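Alkaline serine protease (Thermobifida fusca, PDB 2PFE) probably cleaves peptide bonds inside proteins as a chymotrypsin-like serine endopeptidase, and is represented here by the C-terminal protease domain of a longer precursor. Local coordinates at residues G29-G34 against Q151-G156; R58-V63 against L176-L181; V97-A102 against G137-G142. All blocks are in the same frame, centred on the assembly; numbering follows the deposited sequence. Where two conformers were deposited one is given.

The fold is the two-barrel chymotrypsin type. Interaction 1 joins the barrels near the centre of the chain. Interaction 2, its centre about 8 Å away, packs the C-terminal helix 172-179 on the first barrel. Interaction 3 lies within the second barrel, between strand 96-101 and the loop before strand 143-146. Its centre is about 9 Å from that of interaction 1 and about 17 Å from that of interaction 2. Strands 27-32 and 60-65 are neighbours in one sheet. Along the chain, interactions 1 and 2 cross, and interaction 3 is nested inside both loops. Asp59 lies in interaction 2 and Ser140 in interaction 3, so the predicted charge relay is assembled between the barrels. Ser155 OG of interaction 1 bonds Asp59.

Interaction 1. Residues G29-G34 against Q151-G156; sequences GFATAG and QGVTSG. With AES (4-(2-aminoethyl)benzenesulfonyl fluoride), chain D.
Ala31, Thr32 and Ala33 meet Val153 and Thr154 where the two barrels of the chymotrypsin fold face each other. Strand 27-32 belongs to the first barrel and strand 149-157 to the second. No hydrogen bond joins the segments, so the contact is packing. Val153 carries most of it. With CG1 anti to the carbonyl carbon (chi1 -65°), CG2 falls between the backbone N and the carbonyl carbon. This methyl rests on the backbone of Thr32, with CG2 3.6 Å from Thr32 O. The other branch, CG1, makes a looser apolar contact with Ala31 CB at 4.5 Å. Leu175 of helix 172-179 also touches both side chains. Ala33 CB sits 3.5 Å from Thr154 O.

The polar ends bond away from this contact. Thr32 OG1 pairs with Tyr9 OH, and Thr154 OG1 with Trp144 NE1. Ser155 OG bonds both Tyr120 OH and the predicted charge-relay residue Asp59.

The bound inhibitor lies along strand 149-157. Thr154 turns its methyl to the sulfonyl group. Ser155 and Gly156 form a classic beta bulge opposite Phe168. Gly156 N is 3.0 Å from O1S of AES.

Interaction 2. Residues R58-V63 against L176-L181; sequences RDMGWV and LSYFGL
Trp62 and Leu181 make the tight end of this contact. Both methyls of Leu181 lie on the indole. CD2 sits over the six-membered ring, 3.8 Å from its centroid and 16° off the normal, while CD1 is 3.7 Å from Trp62 CG. Beside them Phe179 slides past the indole in the opposite sense. Trp62 CD1 comes over one face of the phenyl ring, 3.7 Å from Phe179 CG, and the two ring planes are 51° apart, so the pair is neither stacked nor T-shaped. The far rim of the phenyl ring reaches the strand backbone, with Phe179 CZ 3.6 Å from Met60 O, and Met60 CG lies 3.8 Å from Phe179 CE1. An alanine in place of Trp62 would probably leave both Leu181 methyls without the face they rest on and Phe179 freer to turn.

The contact packs the C-terminal helix 172-179 against strand 60-65 of the first barrel. A Schellman motif ends the helix at Gly180, which has positive phi, and Leu181 N bonds back to Leu176 O.

Packing is looser toward the exposed Tyr178. Its nearest approach is CB, 4.0 Å from Met60 SD, and its ring meets that of Tyr54 edge-to-face. Within its own segment, Met60 bends at chi3 (64°) and brings CE toward the rim of one face of the Arg58 guanidinium. Met60 SD makes oblique Met-aromatic contacts with the Tyr178 and Phe179 rings, 5.1 Å from the Tyr178 centroid.

Interaction 3. Residues V97-A102 against G137-G142; sequences VCRSGA and GGDSGG. With AES (4-(2-aminoethyl)benzenesulfonyl fluoride), chain D.
Arg99 and Asp139 cross at about a right angle beside the Gly-Asp-Ser-Gly-Gly signature of the chymotrypsin family. Their guanidinium and carboxylate planes are 29° apart. OD2 of the carboxylate lies over one face of the guanidinium, on the NH2 side, 3.1 Å from Arg99 NH2. No N-H points at that oxygen, so the salt bridge probably rests on charge alone. It probably corresponds to the buried arginine that, in alpha-lytic-type proteases, pairs with this aspartate in place of the N-terminal ammonium of chymotrypsin.

Other bonds fix both groups. Arg99 NH1 bonds Cys134 O and Thr104 OG1. Asp139 OD2 takes bonds from Thr104 OG1 and Glu136 N, and OD1 takes one from Thr103 N. The placement starts at chi1 of Arg99 (51°), which sets CG between the backbone N and the carbonyl carbon. Bends at chi2 and chi3 then bring the guanidinium back toward Asp139.

A water ties the edge of the guanidinium to both backbones. It accepts from Arg99 NE at 2.9 Å. It donates to Ser100 O at 2.8 Å and to Asp139 O at 2.7 Å.

Glycines let the chains come close. A CB on Gly101 would clash with Asp139 OD1. Gly142 CA makes a CA-H...O contact with Ser100 O at 3.4 Å. Asp139 to Gly142 form a type II turn, closed by Gly142 N to Asp139 O at 3.2 Å. The turn carries Ser140, the predicted nucleophile, on the side away from strand 96-101. There Ser140 OG is bonded covalently to the sulfur S of AES at 1.6 Å.

Interaction 1. Residues G29-G34 against Q151-G156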
loop_
_atom_site.group_PDB
_atom_site.type_symbol
_atom_site.label_atom_id
_atom_site.label_comp_id
_atom_site.label_asym_id
_atom_site.label_seq_id
_atom_site.Cartn_x
_atom_site.Cartn_y
_atom_site.Cartn_z
ATOM N N GLY A 29 12.593 -0.894 4.763
ATOM C CA GLY A 29 11.668 -1.733 4.025
ATOM C C GLY A 29 10.521 -0.935 3.490
ATOM O O GLY A 29 10.624 0.271 3.315
ATOM N N PHE A 30 9.416 -1.605 3.217
ATOM C CA PHE A 30 8.260 -0.874 2.773
ATOM C C PHE A 30 6.988 -1.528 3.287
ATOM O O PHE A 30 6.920 -2.752 3.413
ATOM C CB PHE A 30 8.258 -0.709 1.244
ATOM C CG PHE A 30 8.289 -2.003 0.468
ATOM C CD1 PHE A 30 7.101 -2.665 0.152
ATOM C CD2 PHE A 30 9.492 -2.539 -0.006
ATOM C CE1 PHE A 30 7.117 -3.855 -0.604
ATOM C CE2 PHE A 30 9.505 -3.729 -0.762
ATOM C CZ PHE A 30 8.325 -4.379 -1.051
ATOM N N ALA A 31 6.006 -0.702 3.625
ATOM C CA ALA A 31 4.656 -1.167 3.933
ATOM C C ALA A 31 3.972 -1.667 2.671
ATOM O O ALA A 31 4.207 -1.170 1.561
ATOM C CB ALA A 31 3.828 -0.048 4.558
ATOM N N THR A 32 3.060 -2.612 2.888
ATOM C CA THR A 32 2.329 -3.241 1.816
ATOM C C THR A 32 1.067 -3.882 2.393
ATOM O O THR A 32 0.795 -3.740 3.594
ATOM C CB THR A 32 3.206 -4.267 1.038
ATOM O OG1 THR A 32 2.470 -4.738 -0.094
ATOM C CG2 THR A 32 3.648 -5.450 1.912
ATOM N N ALA A 33 0.308 -4.579 1.545
ATOM C CA ALA A 33 -0.857 -5.331 1.964
ATOM C C ALA A 33 -0.411 -6.676 2.543
ATOM O O ALA A 33 0.488 -7.341 1.998
ATOM C CB ALA A 33 -1.787 -5.559 0.763
ATOM N N GLY A 34 -1.073 -7.106 3.624
ATOM C CA GLY A 34 -0.808 -8.413 4.235
ATOM C C GLY A 34 -1.022 -9.558 3.268
ATOM O O GLY A 34 -0.297 -10.565 3.314
ATOM N N GLN A 151 -2.249 7.740 3.497
ATOM C CA GLN A 151 -3.559 7.275 3.987
ATOM C C GLN A 151 -3.652 5.781 4.230
ATOM O O GLN A 151 -4.337 5.376 5.173
ATOM C CB GLN A 151 -4.693 7.680 3.028
ATOM C CG GLN A 151 -4.830 9.194 2.836
ATOM C CD GLN A 151 -5.004 9.938 4.138
ATOM O OE1 GLN A 151 -5.868 9.577 4.933
ATOM N NE2 GLN A 151 -4.184 10.974 4.375
ATOM N N GLY A 152 -3.022 4.969 3.368
ATOM C CA GLY A 152 -3.242 3.534 3.428
ATOM C C GLY A 152 -2.558 2.814 2.304
ATOM O O GLY A 152 -1.856 3.440 1.506
ATOM N N VAL A 153 -2.775 1.505 2.276
ATOM C CA VAL A 153 -2.286 0.649 1.220
ATOM C C VAL A 153 -3.452 -0.135 0.620
ATOM O O VAL A 153 -4.390 -0.513 1.328
ATOM C CB VAL A 153 -1.167 -0.307 1.724
ATOM C CG1 VAL A 153 0.069 0.495 2.158
ATOM C CG2 VAL A 153 -1.649 -1.149 2.872
ATOM N N THR A 154 -3.380 -0.401 -0.682
ATOM C CA THR A 154 -4.502 -1.028 -1.368
ATOM C C THR A 154 -4.732 -2.464 -0.895
ATOM O O THR A 154 -3.827 -3.318 -0.947
ATOM C CB THR A 154 -4.289 -1.031 -2.882
ATOM O OG1 THR A 154 -4.060 0.323 -3.308
ATOM C CG2 THR A 154 -5.530 -1.594 -3.605
ATOM N N SER A 155 -5.966 -2.733 -0.465
ATOM C CA SER A 155 -6.344 -4.061 0.026
ATOM C C SER A 155 -7.159 -4.886 -0.959
ATOM O O SER A 155 -6.959 -6.102 -1.051
ATOM C CB SER A 155 -7.120 -3.931 1.352
ATOM O OG SER A 155 -7.630 -5.177 1.836
ATOM N N GLY A 156 -8.087 -4.258 -1.676
ATOM C CA GLY A 156 -9.042 -5.043 -2.444
ATOM C C GLY A 156 -10.078 -4.185 -3.106
ATOM O O GLY A 156 -10.013 -2.962 -3.040
HETATM C C3 AES D . -8.052 -6.812 -7.650
HETATM C C2 AES D . -6.966 -6.698 -6.776
HETATM C C1 AES D . -6.765 -5.500 -6.090
HETATM S S AES D . -5.412 -5.231 -4.989
HETATM O O1S AES D . -5.825 -5.017 -3.565
HETATM O O2S AES D . -4.926 -3.647 -5.658
HETATM C C6 AES D . -7.622 -4.419 -6.301
HETATM C C5 AES D . -8.704 -4.536 -7.166
HETATM C C4 AES D . -8.923 -5.727 -7.851
HETATM C C7 AES D . -10.127 -5.778 -8.783
HETATM C C8 AES D . -10.606 -7.201 -9.057
HETATM N N8 AES D . -12.032 -7.217 -9.324
#

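Interaction 2. Residues R58-V63 against L176-L181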
loop_
_atom_site.group_PDB
_atom_site.type_symbol
_atom_site.label_atom_id
_atom_site.label_comp_id
_atom_site.label_asym_id
_atom_site.label_seq_id
_atom_site.Cartn_x
_atom_site.Cartn_y
_atom_site.Cartn_z
ATOM N N ARG A 58 -7.027 -8.272 9.444
ATOM C CA ARG A 58 -6.553 -7.001 8.887
ATOM C C ARG A 58 -5.977 -7.291 7.500
ATOM O O ARG A 58 -6.100 -8.410 7.007
ATOM C CB ARG A 58 -5.534 -6.327 9.813
ATOM C CG ARG A 58 -6.033 -5.960 11.234
ATOM C CD ARG A 58 -7.062 -4.793 11.218
ATOM N NE ARG A 58 -6.786 -3.773 12.239
ATOM C CZ ARG A 58 -6.565 -2.471 12.003
ATOM N NH1 ARG A 58 -6.625 -1.947 10.768
ATOM N NH2 ARG A 58 -6.310 -1.669 13.026
ATOM N N ASP A 59 -5.377 -6.287 6.863
ATOM C CA ASP A 59 -4.688 -6.524 5.593
ATOM C C ASP A 59 -3.446 -5.647 5.486
ATOM O O ASP A 59 -3.362 -4.708 4.661
ATOM C CB ASP A 59 -5.617 -6.374 4.377
ATOM C CG ASP A 59 -4.986 -6.920 3.101
ATOM O OD1 ASP A 59 -3.862 -7.472 3.177
ATOM O OD2 ASP A 59 -5.601 -6.822 2.018
ATOM N N MET A 60 -2.491 -5.960 6.358
ATOM C CA MET A 60 -1.334 -5.123 6.581
ATOM C C MET A 60 -0.055 -5.962 6.653
ATOM O O MET A 60 -0.049 -7.063 7.225
ATOM C CB MET A 60 -1.514 -4.321 7.871
ATOM C CG MET A 60 -1.742 -5.157 9.115
ATOM S SD MET A 60 -1.995 -4.111 10.539
ATOM C CE MET A 60 -3.483 -3.231 10.234
ATOM N N GLY A 61 1.029 -5.409 6.123
ATOM C CA GLY A 61 2.295 -6.119 6.070
ATOM C C GLY A 61 3.427 -5.166 5.807
ATOM O O GLY A 61 3.203 -3.982 5.472
ATOM N N TRP A 62 4.638 -5.671 5.962
ATOM C CA TRP A 62 5.793 -4.952 5.477
ATOM C C TRP A 62 6.894 -5.905 5.054
ATOM O O TRP A 62 6.952 -7.055 5.506
ATOM C CB TRP A 62 6.282 -3.896 6.489
ATOM C CG TRP A 62 7.081 -4.412 7.629
ATOM C CD1 TRP A 62 6.618 -5.102 8.714
ATOM C CD2 TRP A 62 8.492 -4.234 7.834
ATOM N NE1 TRP A 62 7.658 -5.378 9.574
ATOM C CE2 TRP A 62 8.812 -4.848 9.069
ATOM C CE3 TRP A 62 9.509 -3.611 7.101
ATOM C CZ2 TRP A 62 10.121 -4.885 9.577
ATOM C CZ3 TRP A 62 10.822 -3.640 7.611
ATOM C CH2 TRP A 62 11.108 -4.276 8.835
ATOM N N VAL A 63 7.711 -5.411 4.129
ATOM C CA VAL A 63 8.824 -6.149 3.547
ATOM C C VAL A 63 10.132 -5.502 3.983
ATOM O O VAL A 63 10.306 -4.301 3.812
ATOM C CB VAL A 63 8.711 -6.173 1.999
ATOM C CG1 VAL A 63 10.009 -6.717 1.358
ATOM C CG2 VAL A 63 7.485 -7.010 1.585
ATOM N N LEU A 176 1.592 0.969 10.711
ATOM C CA LEU A 176 2.862 1.439 11.264
ATOM C C LEU A 176 2.917 1.101 12.752
ATOM O O LEU A 176 3.947 0.665 13.277
ATOM C CB LEU A 176 3.030 2.944 11.074
ATOM C CG LEU A 176 2.972 3.439 9.631
ATOM C CD1 LEU A 176 2.890 4.969 9.647
ATOM C CD2 LEU A 176 4.204 2.937 8.877
ATOM N N SER A 177 1.788 1.285 13.428
ATOM C CA SER A 177 1.710 0.990 14.864
ATOM C C SER A 177 1.900 -0.505 15.165
ATOM O O SER A 177 2.685 -0.869 16.042
ATOM C CB SER A 177 0.401 1.512 15.458
ATOM O OG SER A 177 0.281 1.177 16.829
ATOM N N TYR A 178 1.182 -1.362 14.441
ATOM C CA TYR A 178 1.218 -2.800 14.738
ATOM C C TYR A 178 2.625 -3.357 14.612
ATOM O O TYR A 178 3.059 -4.164 15.423
ATOM C CB TYR A 178 0.308 -3.575 13.798
ATOM C CG TYR A 178 0.059 -5.002 14.268
ATOM C CD1 TYR A 178 -0.919 -5.272 15.224
ATOM C CD2 TYR A 178 0.812 -6.075 13.772
ATOM C CE1 TYR A 178 -1.159 -6.580 15.673
ATOM C CE2 TYR A 178 0.589 -7.384 14.222
ATOM C CZ TYR A 178 -0.391 -7.629 15.172
ATOM O OH TYR A 178 -0.621 -8.905 15.622
ATOM N N PHE A 179 3.301 -2.945 13.541
ATOM C CA PHE A 179 4.630 -3.474 13.232
ATOM C C PHE A 179 5.786 -2.654 13.806
ATOM O O PHE A 179 6.952 -3.004 13.605
ATOM C CB PHE A 179 4.801 -3.667 11.719
ATOM C CG PHE A 179 3.857 -4.674 11.142
ATOM C CD1 PHE A 179 2.870 -4.268 10.245
ATOM C CD2 PHE A 179 3.919 -6.020 11.528
ATOM C CE1 PHE A 179 1.971 -5.176 9.706
ATOM C CE2 PHE A 179 3.017 -6.936 10.992
ATOM C CZ PHE A 179 2.040 -6.514 10.088
ATOM N N GLY A 180 5.460 -1.584 14.534
ATOM C CA GLY A 180 6.472 -0.711 15.129
ATOM C C GLY A 180 7.387 -0.064 14.094
ATOM O O GLY A 180 8.616 -0.125 14.225
ATOM N N LEU A 181 6.777 0.539 13.064
ATOM C CA LEU A 181 7.471 1.128 11.899
ATOM C C LEU A 181 7.407 2.653 11.905
ATOM O O LEU A 181 6.429 3.243 12.399
ATOM C CB LEU A 181 6.817 0.616 10.603
ATOM C CG LEU A 181 6.804 -0.906 10.449
ATOM C CD1 LEU A 181 5.961 -1.344 9.259
ATOM C CD2 LEU A 181 8.234 -1.449 10.339
#

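Interaction 3. Residues V97-A102 against G137-G142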
loop_
_atom_site.group_PDB
_atom_site.type_symbol
_atom_site.label_atom_id
_atom_site.label_comp_id
_atom_site.label_asym_id
_atom_site.label_seq_id
_atom_site.Cartn_x
_atom_site.Cartn_y
_atom_site.Cartn_z
ATOM N N VAL A 97 -8.846 11.418 -2.553
ATOM C CA VAL A 97 -7.702 10.583 -2.274
ATOM C C VAL A 97 -7.257 9.983 -3.608
ATOM O O VAL A 97 -8.071 9.812 -4.527
ATOM C CB VAL A 97 -8.066 9.500 -1.223
ATOM C CG1 VAL A 97 -9.081 8.494 -1.787
ATOM C CG2 VAL A 97 -6.834 8.793 -0.666
ATOM N N CYS A 98 -5.964 9.698 -3.729
ATOM C CA CYS A 98 -5.445 9.022 -4.916
ATOM C C CYS A 98 -4.585 7.852 -4.507
ATOM O O CYS A 98 -3.984 7.867 -3.428
ATOM C CB CYS A 98 -4.597 9.965 -5.760
ATOM S SG CYS A 98 -5.458 11.452 -6.382
ATOM N N ARG A 99 -4.550 6.838 -5.367
ATOM C CA ARG A 99 -3.691 5.673 -5.190
ATOM C C ARG A 99 -2.755 5.490 -6.375
ATOM O O ARG A 99 -3.036 5.931 -7.501
ATOM C CB ARG A 99 -4.512 4.388 -4.978
ATOM C CG ARG A 99 -5.626 4.118 -6.004
ATOM C CD ARG A 99 -5.842 2.613 -6.228
ATOM N NE ARG A 99 -4.660 2.047 -6.857
ATOM C CZ ARG A 99 -4.483 1.991 -8.177
ATOM N NH1 ARG A 99 -5.448 2.364 -9.010
ATOM N NH2 ARG A 99 -3.336 1.546 -8.677
ATOM N N SER A 100 -1.623 4.855 -6.088
ATOM C CA SER A 100 -0.625 4.516 -7.091
ATOM C C SER A 100 -0.374 3.020 -7.103
ATOM O O SER A 100 -0.240 2.412 -6.061
ATOM C CB SER A 100 0.684 5.255 -6.797
ATOM O OG SER A 100 1.685 4.987 -7.774
ATOM N N GLY A 101 -0.304 2.430 -8.295
ATOM C CA GLY A 101 0.008 1.001 -8.396
ATOM C C GLY A 101 0.542 0.604 -9.748
ATOM O O GLY A 101 0.374 1.323 -10.727
ATOM N N ALA A 102 1.175 -0.560 -9.789
ATOM C CA ALA A 102 1.957 -0.979 -10.960
ATOM C C ALA A 102 1.125 -1.276 -12.190
ATOM O O ALA A 102 1.629 -1.202 -13.317
ATOM C CB ALA A 102 2.799 -2.194 -10.620
ATOM N N GLY A 137 -5.643 -6.038 -10.435
ATOM C CA GLY A 137 -4.655 -6.937 -9.872
ATOM C C GLY A 137 -3.267 -6.396 -10.198
ATOM O O GLY A 137 -3.026 -5.906 -11.310
ATOM N N GLY A 138 -2.354 -6.479 -9.230
ATOM C CA GLY A 138 -1.003 -5.930 -9.347
ATOM C C GLY A 138 -0.891 -4.619 -8.591
ATOM O O GLY A 138 0.224 -4.227 -8.206
ATOM N N ASP A 139 -2.029 -3.931 -8.400
ATOM C CA ASP A 139 -2.033 -2.640 -7.696
ATOM C C ASP A 139 -2.001 -2.821 -6.180
ATOM O O ASP A 139 -1.842 -1.852 -5.446
ATOM C CB ASP A 139 -3.273 -1.801 -8.038
ATOM C CG ASP A 139 -3.265 -1.256 -9.463
ATOM O OD1 ASP A 139 -2.173 -1.014 -10.049
ATOM O OD2 ASP A 139 -4.385 -1.019 -9.997
ATOM N N SER A 140 -2.236 -4.042 -5.701
ATOM C CA SER A 140 -2.416 -4.271 -4.268
ATOM C C SER A 140 -1.142 -3.944 -3.503
ATOM O O SER A 140 -0.055 -4.219 -3.978
ATOM C CB SER A 140 -2.876 -5.698 -4.011
ATOM O OG SER A 140 -4.020 -5.983 -4.819
ATOM N N GLY A 141 -1.306 -3.334 -2.333
ATOM C CA GLY A 141 -0.198 -2.909 -1.526
ATOM C C GLY A 141 0.192 -1.457 -1.740
ATOM O O GLY A 141 0.877 -0.872 -0.892
ATOM N N GLY A 142 -0.246 -0.883 -2.863
ATOM C CA GLY A 142 0.197 0.441 -3.269
ATOM C C GLY A 142 -0.348 1.541 -2.381
ATOM O O GLY A 142 -1.351 1.369 -1.698
HETATM C C3 AES D . -8.052 -6.812 -7.650
HETATM C C2 AES D . -6.966 -6.698 -6.776
HETATM C C1 AES D . -6.765 -5.500 -6.090
HETATM S S AES D . -5.412 -5.231 -4.989
HETATM O O1S AES D . -5.825 -5.017 -3.565
HETATM O O2S AES D . -4.926 -3.647 -5.658
HETATM C C6 AES D . -7.622 -4.419 -6.301
HETATM C C5 AES D . -8.704 -4.536 -7.166
HETATM C C4 AES D . -8.923 -5.727 -7.851
HETATM C C7 AES D . -10.127 -5.778 -8.783
HETATM C C8 AES D . -10.606 -7.201 -9.057
HETATM N N8 AES D . -12.032 -7.217 -9.324
HETATM O O HOH W 1 -2.461 0.795 -5.530
#